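PDB 3R5H: N5-carboxyaminoimidazole ribonucleotide synthetase from Bacillus anthracis, which probably catalyses the ATP-dependent carboxylation of 5-aminoimidazole ribonucleotide to N5-carboxyaminoimidazole ribonucleotide in purine biosynthesis. Local coordinates for residues 195-200 with 260-265; 216-221 with 383-388. One frame throughout, in Å; residues are numbered along the deposited sequence.

Contact 1 of 2, residues 195-200 with 260-265; sequences KEVSVI and VEMFAT. With ADP (adenosine-5'-diphosphate), chain C.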
ATOM      1  N   LYS A 195     -15.381 -26.592  -4.934  1.00 24.49           N
ATOM      2  CA  LYS A 195     -14.594 -25.345  -5.008  1.00 23.22           C
ATOM      3  C   LYS A 195     -13.103 -25.589  -4.901  1.00 21.88           C
ATOM      4  O   LYS A 195     -12.664 -26.480  -4.180  1.00 21.95           O
ATOM      5  CB  LYS A 195     -14.968 -24.403  -3.851  1.00 23.41           C
ATOM      6  CG  LYS A 195     -16.454 -24.146  -3.654  1.00 24.24           C
ATOM      7  CD  LYS A 195     -16.962 -23.080  -4.585  1.00 24.06           C
ATOM      8  CE  LYS A 195     -18.315 -22.517  -4.087  1.00 25.22           C
ATOM      9  NZ  LYS A 195     -18.871 -21.555  -5.070  1.00 22.16           N
ATOM     10  N   GLU A 196     -12.335 -24.769  -5.607  1.00 20.92           N
ATOM     11  CA  GLU A 196     -10.900 -24.618  -5.365  1.00 20.08           C
ATOM     12  C   GLU A 196     -10.719 -23.417  -4.456  1.00 18.71           C
ATOM     13  O   GLU A 196     -11.242 -22.344  -4.735  1.00 17.92           O
ATOM     14  CB  GLU A 196     -10.137 -24.378  -6.667  1.00 20.35           C
ATOM     15  CG  GLU A 196     -10.194 -25.528  -7.629  1.00 23.16           C
ATOM     16  CD  GLU A 196      -9.037 -25.529  -8.609  1.00 28.59           C
ATOM     17  OE1 GLU A 196      -9.319 -25.603  -9.823  1.00 31.07           O
ATOM     18  OE2 GLU A 196      -7.851 -25.454  -8.176  1.00 29.31           O
ATOM     19  N   VAL A 197      -9.991 -23.620  -3.359  1.00 17.63           N
ATOM     20  CA  VAL A 197      -9.743 -22.590  -2.377  1.00 16.32           C
ATOM     21  C   VAL A 197      -8.247 -22.547  -2.062  1.00 16.15           C
ATOM     22  O   VAL A 197      -7.548 -23.520  -2.287  1.00 15.28           O
ATOM     23  CB  VAL A 197     -10.546 -22.848  -1.051  1.00 16.37           C
ATOM     24  CG1 VAL A 197     -12.051 -22.980  -1.339  1.00 15.63           C
ATOM     25  CG2 VAL A 197     -10.017 -24.085  -0.294  1.00 15.12           C
ATOM     26  N   SER A 198      -7.769 -21.420  -1.535  1.00 15.67           N
ATOM     27  CA  SER A 198      -6.406 -21.353  -1.026  1.00 15.75           C
ATOM     28  C   SER A 198      -6.346 -20.522   0.243  1.00 15.95           C
ATOM     29  O   SER A 198      -7.211 -19.667   0.510  1.00 15.83           O
ATOM     30  CB  SER A 198      -5.460 -20.738  -2.057  1.00 15.51           C
ATOM     31  OG  SER A 198      -5.830 -19.388  -2.290  1.00 16.31           O
ATOM     32  N   VAL A 199      -5.291 -20.775   1.003  1.00 15.82           N
ATOM     33  CA  VAL A 199      -4.997 -20.072   2.225  1.00 15.93           C
ATOM     34  C   VAL A 199      -3.523 -19.698   2.180  1.00 15.82           C
ATOM     35  O   VAL A 199      -2.674 -20.539   1.874  1.00 15.45           O
ATOM     36  CB  VAL A 199      -5.296 -20.984   3.464  1.00 16.38           C
ATOM     37  CG1 VAL A 199      -4.793 -20.339   4.742  1.00 16.33           C
ATOM     38  CG2 VAL A 199      -6.789 -21.236   3.586  1.00 16.31           C
ATOM     39  N   ILE A 200      -3.234 -18.426   2.454  1.00 16.07           N
ATOM     40  CA  ILE A 200      -1.872 -17.953   2.628  1.00 16.02           C
ATOM     41  C   ILE A 200      -1.521 -17.995   4.112  1.00 15.94           C
ATOM     42  O   ILE A 200      -2.219 -17.396   4.942  1.00 16.11           O
ATOM     43  CB  ILE A 200      -1.694 -16.487   2.119  1.00 16.51           C
ATOM     44  CG1 ILE A 200      -2.354 -16.259   0.739  1.00 18.05           C
ATOM     45  CG2 ILE A 200      -0.214 -16.051   2.168  1.00 15.41           C
ATOM     46  CD1 ILE A 200      -1.714 -16.977  -0.416  1.00 20.56           C
ATOM     47  N   VAL A 260      -1.184 -22.304   0.168  1.00 15.23           N
ATOM     48  CA  VAL A 260      -1.684 -23.680   0.146  1.00 15.47           C
ATOM     49  C   VAL A 260      -2.952 -23.763  -0.688  1.00 16.05           C
ATOM     50  O   VAL A 260      -4.002 -23.191  -0.325  1.00 16.11           O
ATOM     51  CB  VAL A 260      -2.012 -24.220   1.558  1.00 15.74           C
ATOM     52  CG1 VAL A 260      -2.354 -25.747   1.485  1.00 15.35           C
ATOM     53  CG2 VAL A 260      -0.874 -23.951   2.530  1.00 15.12           C
ATOM     54  N   GLU A 261      -2.859 -24.465  -1.804  1.00 16.03           N
ATOM     55  CA  GLU A 261      -3.993 -24.604  -2.697  1.00 17.27           C
ATOM     56  C   GLU A 261      -4.690 -25.927  -2.463  1.00 16.82           C
ATOM     57  O   GLU A 261      -4.037 -26.971  -2.351  1.00 15.59           O
ATOM     58  CB  GLU A 261      -3.550 -24.479  -4.146  1.00 17.51           C
ATOM     59  CG  GLU A 261      -3.231 -23.053  -4.539  1.00 20.83           C
ATOM     60  CD  GLU A 261      -3.055 -22.927  -6.033  1.00 25.33           C
ATOM     61  OE1 GLU A 261      -1.936 -23.217  -6.520  1.00 25.79           O
ATOM     62  OE2 GLU A 261      -4.047 -22.558  -6.714  1.00 27.09           O
ATOM     63  N   MET A 262      -6.018 -25.864  -2.416  1.00 17.29           N
ATOM     64  CA  MET A 262      -6.852 -26.972  -1.937  1.00 18.35           C
ATOM     65  C   MET A 262      -8.091 -27.217  -2.811  1.00 18.75           C
ATOM     66  O   MET A 262      -8.555 -26.304  -3.498  1.00 18.69           O
ATOM     67  CB  MET A 262      -7.286 -26.685  -0.489  1.00 18.14           C
ATOM     68  CG  MET A 262      -6.109 -26.438   0.497  1.00 19.87           C
ATOM     69  SD  MET A 262      -6.735 -25.976   2.130  1.00 22.99           S
ATOM     70  CE  MET A 262      -5.337 -25.260   2.978  1.00 21.56           C
ATOM     71  N   PHE A 263      -8.598 -28.453  -2.796  1.00 19.09           N
ATOM     72  CA  PHE A 263      -9.903 -28.782  -3.384  1.00 19.93           C
ATOM     73  C   PHE A 263     -10.888 -29.002  -2.235  1.00 20.69           C
ATOM     74  O   PHE A 263     -10.586 -29.708  -1.283  1.00 20.33           O
ATOM     75  CB  PHE A 263      -9.848 -30.056  -4.237  1.00 19.49           C
ATOM     76  CG  PHE A 263      -8.841 -30.025  -5.370  1.00 20.06           C
ATOM     77  CD1 PHE A 263      -8.074 -31.146  -5.649  1.00 21.31           C
ATOM     78  CD2 PHE A 263      -8.661 -28.891  -6.156  1.00 20.38           C
ATOM     79  CE1 PHE A 263      -7.135 -31.151  -6.713  1.00 21.40           C
ATOM     80  CE2 PHE A 263      -7.735 -28.879  -7.215  1.00 21.44           C
ATOM     81  CZ  PHE A 263      -6.973 -30.018  -7.490  1.00 21.00           C
ATOM     82  N   ALA A 264     -12.064 -28.393  -2.332  1.00 21.84           N
ATOM     83  CA  ALA A 264     -13.093 -28.535  -1.304  1.00 22.96           C
ATOM     84  C   ALA A 264     -14.320 -29.179  -1.918  1.00 23.86           C
ATOM     85  O   ALA A 264     -14.882 -28.666  -2.900  1.00 24.21           O
ATOM     86  CB  ALA A 264     -13.450 -27.165  -0.699  1.00 23.08           C
ATOM     87  N   THR A 265     -14.716 -30.317  -1.362  1.00 24.66           N
ATOM     88  CA  THR A 265     -15.878 -31.044  -1.861  1.00 25.64           C
ATOM     89  C   THR A 265     -17.148 -30.518  -1.210  1.00 26.62           C
ATOM     90  O   THR A 265     -17.097 -29.906  -0.142  1.00 26.28           O
ATOM     91  CB  THR A 265     -15.806 -32.540  -1.547  1.00 25.22           C
ATOM     92  OG1 THR A 265     -16.056 -32.733  -0.144  1.00 25.79           O
ATOM     93  CG2 THR A 265     -14.444 -33.118  -1.946  1.00 24.07           C
TER
HETATM   94  PB  ADP C 400      -1.071 -26.229 -12.311  1.00 39.20           P
HETATM   95  O1B ADP C 400      -0.246 -26.411 -13.551  1.00 42.02           O
HETATM   96  O2B ADP C 400      -0.203 -25.900 -11.135  1.00 41.53           O
HETATM   97  O3B ADP C 400      -2.261 -25.321 -12.476  1.00 42.24           O
HETATM   98  PA  ADP C 400      -2.859 -28.134 -11.056  1.00 36.72           P
HETATM   99  O1A ADP C 400      -3.317 -26.920 -10.290  1.00 38.75           O
HETATM  100  O2A ADP C 400      -2.369 -29.350 -10.312  1.00 37.35           O
HETATM  101  O3A ADP C 400      -1.682 -27.707 -12.081  1.00 39.17           O
HETATM  102  O5' ADP C 400      -4.065 -28.628 -11.995  1.00 35.26           O
HETATM  103  C5' ADP C 400      -4.732 -27.698 -12.847  1.00 34.24           C
HETATM  104  C4' ADP C 400      -6.236 -27.830 -12.678  1.00 33.79           C
HETATM  105  O4' ADP C 400      -6.652 -29.158 -13.024  1.00 33.60           O
HETATM  106  C3' ADP C 400      -6.679 -27.609 -11.241  1.00 34.02           C
HETATM  107  O3' ADP C 400      -7.029 -26.245 -11.003  1.00 34.55           O
HETATM  108  C2' ADP C 400      -7.888 -28.507 -11.111  1.00 34.73           C
HETATM  109  O2' ADP C 400      -9.040 -27.800 -11.592  1.00 35.83           O
HETATM  110  C1' ADP C 400      -7.626 -29.633 -12.084  1.00 32.58           C
HETATM  111  N9  ADP C 400      -7.090 -30.805 -11.350  1.00 31.79           N
HETATM  112  C8  ADP C 400      -5.788 -31.108 -11.162  1.00 31.16           C
HETATM  113  N7  ADP C 400      -5.641 -32.251 -10.450  1.00 29.89           N
HETATM  114  C5  ADP C 400      -6.869 -32.709 -10.182  1.00 29.07           C
HETATM  115  C6  ADP C 400      -7.445 -33.870  -9.474  1.00 29.06           C
HETATM  116  N6  ADP C 400      -6.661 -34.816  -8.891  1.00 25.98           N
HETATM  117  N1  ADP C 400      -8.805 -33.948  -9.424  1.00 30.13           N
HETATM  118  C2  ADP C 400      -9.622 -33.036  -9.978  1.00 29.30           C
HETATM  119  N3  ADP C 400      -9.156 -31.966 -10.636  1.00 30.47           N
HETATM  120  C4  ADP C 400      -7.823 -31.751 -10.767  1.00 30.29           C
HETATM  121  O   HOH W   1      -6.728 -25.548  -5.814  1.00 20.18           O
HETATM  122  O   HOH W   2      -5.007 -24.891  -8.353  1.00 35.01           O
HETATM  123  O   HOH W   3      -6.768 -22.441  -5.369  1.00 22.30           O
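Glu-196 and Phe-263 face each other as a non-hydrogen-bonded antiparallel pair, and their side chains run side by side toward the ADP. OE1 of Glu-196 accepts both ribose hydroxyls, from O3' at 2.7 Å and from O2' at 2.8 Å, so one carboxylate oxygen grips the diol. With CG anti to the carbonyl carbon (chi1 -64°) and the chain extended beyond it, the carboxylate is carried out to the ribose. The other oxygen, OE2, lies in the plane of the Phe-263 ring at its edge, 3.6 Å from CE2, with carboxylate and ring planes 75° apart. Phe-263 itself meets the adenine obliquely, CZ being 3.8 Å from C4 of ADP. The grip of Glu-196 OE1 on O2' and O3' is consistent with nucleotide binding in the ATP-grasp fold.

Two waters lie in the second shell. One sits between Glu-196 OE2 and Met-262 O, and a second lies between Glu-196 OE2 and Glu-261 OE2, which are 5.0 Å apart. The Glu-261 side chain is about 4 Å from a bound magnesium ion.

Beneath this, six backbone bonds fix the register. The pair Lys-195 and Ala-264 is joined by Lys-195 N to Ala-264 O at 2.9 Å, nearly straight at 174°, and by its reciprocal bond. On the sheet face turned from the nucleotide, CG2 of Val-197 packs on CB of Met-262 at 3.8 Å. Helix 235-251 lies over that face through Leu-237, Ala-241, Ala-245 and Leu-248, while strands 209-220 and 270-276 flank the pair within the antiparallel sheet.

Contact 2 of 2, residues 216-221 with 383-388; sequences ENIHVN and QLLEGK
At the far end of strand 209-220, just before the hairpin turn into strand 223-229, Ile-218 and Val-220 pack against Leu-384 and Leu-385, where helix 379-384 gives way to the C-terminal tail. Leu-385 is the first residue to leave helical phi/psi, so the two leucines straddle the helix end.

Val-220 serves both of them with separate methyls. Its CG1 reaches CD1 of Leu-384 at 3.7 Å, and its CG2 sits 3.7 Å from CG of Leu-385. A chi1 of 173° sets CG1 opposite the backbone N and directs the two branches to different leucines. Two residues earlier on the same strand side, CG2 of Ile-218 meets CD2 of Leu-385 at 3.9 Å; the Leu-385 fork thus spans both strand residues. The Val-220 and Leu-384 side chains slant across one another rather than aligning. Asn-221 extends the patch: its side chain and that of Leu-384 cross at about a right angle, ND2 lying 3.8 Å from CD1, a van der Waals contact. No hydrogen bond crosses between the segments, and the contacts among Ile-218, Val-220, Leu-384 and Leu-385 are apolar.

Between Ile-218 and Val-220, His-219 points the other way, its side chain about 4 Å from the bound ADP. Strand alternation therefore gives one face to the nucleotide and the other to the leucines. Asn-221 has positive phi (62°), a left-handed conformation consistent with a tight turn. The arrangement is that of a beta-hairpin end whose Ile-218 and Val-220 pack against the last helical residue, Leu-384, and the first residue after it, Leu-385, at the surface of an ATP-grasp sheet.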
ATOM      1  N   GLU A 216     -11.683 -18.300  -2.391  1.00 16.66           N
ATOM      2  CA  GLU A 216     -12.205 -19.223  -3.400  1.00 16.99           C
ATOM      3  C   GLU A 216     -11.652 -18.782  -4.729  1.00 17.25           C
ATOM      4  O   GLU A 216     -11.739 -17.597  -5.080  1.00 17.30           O
ATOM      5  CB  GLU A 216     -13.734 -19.182  -3.405  1.00 16.77           C
ATOM      6  CG  GLU A 216     -14.407 -19.789  -4.618  1.00 18.36           C
ATOM      7  CD  GLU A 216     -15.905 -19.470  -4.650  1.00 20.97           C
ATOM      8  OE1 GLU A 216     -16.434 -18.915  -3.659  1.00 21.66           O
ATOM      9  OE2 GLU A 216     -16.544 -19.781  -5.665  1.00 23.35           O
ATOM     10  N   ASN A 217     -11.089 -19.732  -5.468  1.00 17.44           N
ATOM     11  CA  ASN A 217     -10.359 -19.412  -6.689  1.00 18.53           C
ATOM     12  C   ASN A 217     -10.998 -19.979  -7.943  1.00 18.88           C
ATOM     13  O   ASN A 217     -11.293 -21.170  -8.013  1.00 19.76           O
ATOM     14  CB  ASN A 217      -8.900 -19.876  -6.570  1.00 18.02           C
ATOM     15  CG  ASN A 217      -8.166 -19.169  -5.442  1.00 19.05           C
ATOM     16  OD1 ASN A 217      -8.257 -17.943  -5.306  1.00 16.69           O
ATOM     17  ND2 ASN A 217      -7.434 -19.935  -4.626  1.00 17.30           N
ATOM     18  N   ILE A 218     -11.188 -19.118  -8.930  1.00 19.11           N
ATOM     19  CA  ILE A 218     -11.802 -19.494 -10.201  1.00 19.98           C
ATOM     20  C   ILE A 218     -10.762 -19.408 -11.313  1.00 20.29           C
ATOM     21  O   ILE A 218     -10.253 -18.319 -11.625  1.00 20.03           O
ATOM     22  CB  ILE A 218     -13.052 -18.599 -10.513  1.00 20.64           C
ATOM     23  CG1 ILE A 218     -14.062 -18.692  -9.339  1.00 20.94           C
ATOM     24  CG2 ILE A 218     -13.657 -18.973 -11.891  1.00 19.70           C
ATOM     25  CD1 ILE A 218     -15.490 -18.348  -9.664  1.00 24.41           C
ATOM     26  N   HIS A 219     -10.418 -20.569 -11.872  1.00 20.91           N
ATOM     27  CA  HIS A 219      -9.444 -20.671 -12.968  1.00 22.21           C
ATOM     28  C   HIS A 219     -10.162 -20.795 -14.329  1.00 22.74           C
ATOM     29  O   HIS A 219     -11.176 -21.470 -14.431  1.00 23.01           O
ATOM     30  CB  HIS A 219      -8.516 -21.881 -12.766  1.00 21.27           C
ATOM     31  CG  HIS A 219      -7.664 -21.794 -11.535  1.00 22.74           C
ATOM     32  ND1 HIS A 219      -8.096 -22.225 -10.300  1.00 22.85           N
ATOM     33  CD2 HIS A 219      -6.409 -21.313 -11.349  1.00 19.95           C
ATOM     34  CE1 HIS A 219      -7.148 -22.010  -9.407  1.00 22.10           C
ATOM     35  NE2 HIS A 219      -6.118 -21.453 -10.019  1.00 21.71           N
ATOM     36  N   VAL A 220      -9.606 -20.153 -15.355  1.00 23.40           N
ATOM     37  CA  VAL A 220     -10.098 -20.236 -16.744  1.00 24.30           C
ATOM     38  C   VAL A 220      -8.866 -20.445 -17.638  1.00 24.57           C
ATOM     39  O   VAL A 220      -7.934 -19.642 -17.606  1.00 24.09           O
ATOM     40  CB  VAL A 220     -10.844 -18.922 -17.191  1.00 24.13           C
ATOM     41  CG1 VAL A 220     -11.178 -18.958 -18.656  1.00 23.74           C
ATOM     42  CG2 VAL A 220     -12.111 -18.664 -16.377  1.00 24.15           C
ATOM     43  N   ASN A 221      -8.854 -21.529 -18.414  1.00 26.27           N
ATOM     44  CA  ASN A 221      -7.668 -21.945 -19.191  1.00 27.74           C
ATOM     45  C   ASN A 221      -6.476 -22.287 -18.331  1.00 27.86           C
ATOM     46  O   ASN A 221      -5.352 -22.088 -18.766  1.00 28.60           O
ATOM     47  CB  ASN A 221      -7.198 -20.848 -20.150  1.00 28.42           C
ATOM     48  CG  ASN A 221      -8.064 -20.723 -21.368  1.00 31.51           C
ATOM     49  OD1 ASN A 221      -8.744 -21.680 -21.768  1.00 34.01           O
ATOM     50  ND2 ASN A 221      -8.050 -19.527 -21.982  1.00 33.08           N
ATOM     51  N   GLN A 383     -17.594 -16.323 -20.661  1.00 32.78           N
ATOM     52  CA  GLN A 383     -18.129 -17.214 -21.687  1.00 33.88           C
ATOM     53  C   GLN A 383     -17.507 -18.602 -21.603  1.00 34.70           C
ATOM     54  O   GLN A 383     -18.201 -19.613 -21.761  1.00 34.76           O
ATOM     55  CB  GLN A 383     -17.915 -16.627 -23.094  1.00 33.97           C
ATOM     56  CG  GLN A 383     -18.449 -17.503 -24.252  1.00 32.78           C
ATOM     57  CD  GLN A 383     -19.962 -17.745 -24.197  1.00 32.69           C
ATOM     58  OE1 GLN A 383     -20.415 -18.898 -24.187  1.00 33.97           O
ATOM     59  NE2 GLN A 383     -20.743 -16.664 -24.169  1.00 30.08           N
ATOM     60  N   LEU A 384     -16.198 -18.649 -21.368  1.00 35.58           N
ATOM     61  CA  LEU A 384     -15.526 -19.919 -21.170  1.00 36.81           C
ATOM     62  C   LEU A 384     -16.053 -20.652 -19.928  1.00 38.25           C
ATOM     63  O   LEU A 384     -16.018 -21.875 -19.882  1.00 38.12           O
ATOM     64  CB  LEU A 384     -14.002 -19.748 -21.131  1.00 36.10           C
ATOM     65  CG  LEU A 384     -13.256 -19.595 -22.470  1.00 36.12           C
ATOM     66  CD1 LEU A 384     -11.821 -19.130 -22.266  1.00 33.62           C
ATOM     67  CD2 LEU A 384     -13.267 -20.882 -23.288  1.00 35.99           C
ATOM     68  N   LEU A 385     -16.571 -19.912 -18.948  1.00 40.58           N
ATOM     69  CA  LEU A 385     -17.119 -20.518 -17.727  1.00 43.25           C
ATOM     70  C   LEU A 385     -18.491 -21.180 -17.930  1.00 45.62           C
ATOM     71  O   LEU A 385     -19.282 -21.317 -16.994  1.00 46.01           O
ATOM     72  CB  LEU A 385     -17.120 -19.527 -16.555  1.00 42.63           C
ATOM     73  CG  LEU A 385     -15.728 -19.298 -15.935  1.00 42.15           C
ATOM     74  CD1 LEU A 385     -15.666 -17.993 -15.170  1.00 40.07           C
ATOM     75  CD2 LEU A 385     -15.287 -20.470 -15.047  1.00 41.28           C
ATOM     76  N   GLU A 386     -18.747 -21.594 -19.168  1.00 48.88           N
ATOM     77  CA  GLU A 386     -19.872 -22.477 -19.531  1.00 51.71           C
ATOM     78  C   GLU A 386     -19.502 -23.190 -20.833  1.00 53.37           C
ATOM     79  O   GLU A 386     -19.208 -22.519 -21.820  1.00 53.78           O
ATOM     80  CB  GLU A 386     -21.185 -21.696 -19.658  1.00 51.79           C
ATOM     81  CG  GLU A 386     -21.022 -20.236 -20.103  1.00 52.96           C
ATOM     82  CD  GLU A 386     -21.887 -19.272 -19.302  1.00 55.21           C
ATOM     83  OE1 GLU A 386     -22.120 -19.524 -18.093  1.00 55.89           O
ATOM     84  OE2 GLU A 386     -22.328 -18.251 -19.877  1.00 55.58           O
ATOM     85  N   GLY A 387     -19.519 -24.531 -20.870  1.00 55.34           N
ATOM     86  CA  GLY A 387     -20.136 -25.400 -19.859  1.00 57.63           C
ATOM     87  C   GLY A 387     -19.608 -25.364 -18.438  1.00 59.20           C
ATOM     88  O   GLY A 387     -18.392 -25.378 -18.206  1.00 59.42           O
ATOM     89  N   LYS A 388     -20.546 -25.310 -17.490  1.00 60.66           N
ATOM     90  CA  LYS A 388     -20.256 -25.357 -16.051  1.00 62.20           C
ATOM     91  C   LYS A 388     -20.549 -26.771 -15.500  1.00 63.08           C
ATOM     92  O   LYS A 388     -20.425 -27.760 -16.237  1.00 63.48           O
ATOM     93  CB  LYS A 388     -21.058 -24.270 -15.299  1.00 62.26           C
ATOM     94  CG  LYS A 388     -22.600 -24.389 -15.383  1.00 63.16           C
ATOM     95  CD  LYS A 388     -23.193 -23.710 -16.622  1.00 64.17           C
ATOM     96  CE  LYS A 388     -23.710 -22.307 -16.319  1.00 64.71           C
ATOM     97  NZ  LYS A 388     -22.618 -21.355 -15.962  1.00 65.05           N
TER

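In the fold
From the N terminus, the chain enters strand 195-203, then turns back along strand 209-220, so the first segments of both contacts come in succession. Helix 235-251 follows before strand 256-264 returns to close contact 1 across 59 residues. Contact 2 stays open much longer: 161 residues pass, including strand 316-322 and helix 365-374, before 383-388 arrives. The segments alternate along the chain, and the two loops therefore cross. Their centres are 15 Å apart, and the link is direct because strands 195-203 and 209-220 are sheet neighbours. Together the contacts join the sheet strands beside the nucleotide to the C-terminal tail.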